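Long-range contact in VWFA domain-containing protein (Alicyclobacillus acidocaldarius subsp. acidocaldarius, PDB 3RAG), which is of unknown function but, with a von Willebrand factor A-type fold and a bound metal ion, may mediate metal-dependent binding of a partner molecule: residues I13-D18 against I39-I44. Sequence-based numbering, arbitrary orientation.
With NA (sodium ion), chain C.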
loop_
_atom_site.group_PDB
_atom_site.type_symbol
_atom_site.label_atom_id
_atom_site.label_comp_id
_atom_site.label_asym_id
_atom_site.label_seq_id
_atom_site.Cartn_x
_atom_site.Cartn_y
_atom_site.Cartn_z
ATOM N N ILE A 13 -2.484 0.200 1.798
ATOM C CA ILE A 13 -1.410 -0.152 2.715
ATOM C C ILE A 13 -0.420 -0.952 1.884
ATOM O O ILE A 13 -0.801 -1.928 1.234
ATOM C CB ILE A 13 -1.932 -1.049 3.860
ATOM C CG1 ILE A 13 -2.968 -0.291 4.721
ATOM C CG2 ILE A 13 -0.752 -1.588 4.697
ATOM C CD1 ILE A 13 -3.749 -1.192 5.722
ATOM N N LEU A 14 0.845 -0.541 1.881
ATOM C CA LEU A 14 1.853 -1.268 1.114
ATOM C C LEU A 14 2.835 -1.896 2.097
ATOM O O LEU A 14 3.566 -1.198 2.789
ATOM C CB LEU A 14 2.601 -0.308 0.172
ATOM C CG LEU A 14 3.837 -0.926 -0.487
ATOM C CD1 LEU A 14 3.423 -2.067 -1.419
ATOM C CD2 LEU A 14 4.607 0.146 -1.270
ATOM N N VAL A 15 2.861 -3.221 2.164
ATOM C CA VAL A 15 3.763 -3.894 3.088
ATOM C C VAL A 15 5.006 -4.318 2.308
ATOM O O VAL A 15 4.883 -4.964 1.269
ATOM C CB VAL A 15 3.100 -5.153 3.661
ATOM C CG1 VAL A 15 4.071 -5.879 4.606
ATOM C CG2 VAL A 15 1.789 -4.764 4.393
ATOM N N ILE A 16 6.185 -3.981 2.824
ATOM C CA ILE A 16 7.449 -4.396 2.215
ATOM C C ILE A 16 8.190 -5.267 3.227
ATOM O O ILE A 16 8.494 -4.813 4.349
ATOM C CB ILE A 16 8.302 -3.182 1.780
ATOM C CG1 ILE A 16 7.501 -2.325 0.776
ATOM C CG2 ILE A 16 9.619 -3.670 1.177
ATOM C CD1 ILE A 16 8.208 -1.038 0.310
ATOM N N THR A 17 8.488 -6.508 2.859
ATOM C CA THR A 17 8.866 -7.477 3.880
ATOM C C THR A 17 9.814 -8.524 3.315
ATOM O O THR A 17 9.828 -8.757 2.101
ATOM C CB THR A 17 7.562 -8.152 4.454
ATOM O OG1 THR A 17 7.880 -9.020 5.539
ATOM C CG2 THR A 17 6.835 -8.989 3.348
ATOM N N ASP A 18 10.609 -9.156 4.175
ATOM C CA ASP A 18 11.452 -10.268 3.706
ATOM C C ASP A 18 11.071 -11.634 4.273
ATOM O O ASP A 18 11.901 -12.556 4.321
ATOM C CB ASP A 18 12.962 -9.979 3.860
ATOM C CG ASP A 18 13.426 -10.023 5.298
ATOM O OD1 ASP A 18 12.560 -9.988 6.193
ATOM O OD2 ASP A 18 14.652 -10.043 5.541
ATOM N N ILE A 39 -9.963 -0.332 2.032
ATOM C CA ILE A 39 -8.502 -0.221 1.923
ATOM C C ILE A 39 -7.975 -1.393 1.113
ATOM O O ILE A 39 -8.422 -2.523 1.305
ATOM C CB ILE A 39 -7.874 -0.234 3.329
ATOM C CG1 ILE A 39 -8.370 0.985 4.109
ATOM C CG2 ILE A 39 -6.323 -0.243 3.270
ATOM C CD1 ILE A 39 -8.201 0.865 5.628
ATOM N N VAL A 40 -7.016 -1.143 0.225
ATOM C CA VAL A 40 -6.416 -2.237 -0.538
ATOM C C VAL A 40 -5.032 -2.476 0.062
ATOM O O VAL A 40 -4.300 -1.510 0.309
ATOM C CB VAL A 40 -6.282 -1.872 -2.038
ATOM C CG1 VAL A 40 -5.257 -2.801 -2.727
ATOM C CG2 VAL A 40 -7.670 -1.937 -2.726
ATOM N N VAL A 41 -4.677 -3.747 0.302
ATOM C CA VAL A 41 -3.374 -4.065 0.898
ATOM C C VAL A 41 -2.533 -4.772 -0.155
ATOM O O VAL A 41 -2.938 -5.818 -0.683
ATOM C CB VAL A 41 -3.507 -4.980 2.147
ATOM C CG1 VAL A 41 -2.139 -5.201 2.823
ATOM C CG2 VAL A 41 -4.496 -4.372 3.145
ATOM N N ASN A 42 -1.384 -4.177 -0.473
ATOM C CA ASN A 42 -0.420 -4.739 -1.425
ATOM C C ASN A 42 0.816 -5.218 -0.663
ATOM O O ASN A 42 1.147 -4.669 0.402
ATOM C CB ASN A 42 0.027 -3.656 -2.415
ATOM C CG ASN A 42 -1.086 -3.215 -3.360
ATOM O OD1 ASN A 42 -1.210 -2.022 -3.715
ATOM N ND2 ASN A 42 -1.887 -4.149 -3.763
ATOM N N VAL A 43 1.476 -6.258 -1.160
ATOM C CA VAL A 43 2.659 -6.778 -0.464
ATOM C C VAL A 43 3.799 -6.982 -1.454
ATOM O O VAL A 43 3.629 -7.629 -2.497
ATOM C CB VAL A 43 2.372 -8.134 0.206
ATOM C CG1 VAL A 43 3.605 -8.583 1.049
ATOM C CG2 VAL A 43 1.095 -8.059 1.075
ATOM N N ILE A 44 4.957 -6.442 -1.106
ATOM C CA ILE A 44 6.180 -6.764 -1.829
ATOM C C ILE A 44 7.046 -7.654 -0.951
ATOM O O ILE A 44 7.447 -7.264 0.159
ATOM C CB ILE A 44 6.972 -5.493 -2.195
ATOM C CG1 ILE A 44 6.186 -4.665 -3.221
ATOM C CG2 ILE A 44 8.374 -5.858 -2.701
ATOM C CD1 ILE A 44 6.811 -3.277 -3.540
HETATM NA NA NA C . 12.591 -11.161 8.323
HETATM O O HOH W 1 10.138 -10.699 8.147
HETATM O O HOH W 2 11.877 -13.839 8.996
#
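The flat peptide groups of I13–T17 and V40–I44 lie side by side, pairing parallel neighbours in the central sheet of a Rossmann-like vWA fold; helix 27-36 makes the beta-alpha-beta crossover between them. Over one face lie I13, V15, V41 and V43, over the other L14, I16, N42 and I44. Five backbone N-H...O bonds join the strands: N of V15, tilted 21° from the carbonyl plane, donates to O of N42, 2.9 Å away, while O of V15 receives N of I44 at 2.8 Å. The beta-branched I13, V15, I16, V41, V43 and I44 suit buried, extended strands. CG1 of I13 packs on CG2 of I39 at 3.7 Å, beneath helix 214-232. Leucine branches one carbon further out: with CG anti to the backbone N (chi1 170°), CD1 of L14 comes within 3.9 Å of CB of N42, where M86 of helix 79-106 also packs. T17 is two-sided: its methyl CG2 rests 4.0 Å from CG1 of V43, while D142 holds its hydroxyl and N of D18, positioning D18. The site, completed by S144 and S146, resembles the MIDAS of vWA domains; OD2 of D18 pairs with K150, and its OD1 binds the sodium ion at 2.4 Å.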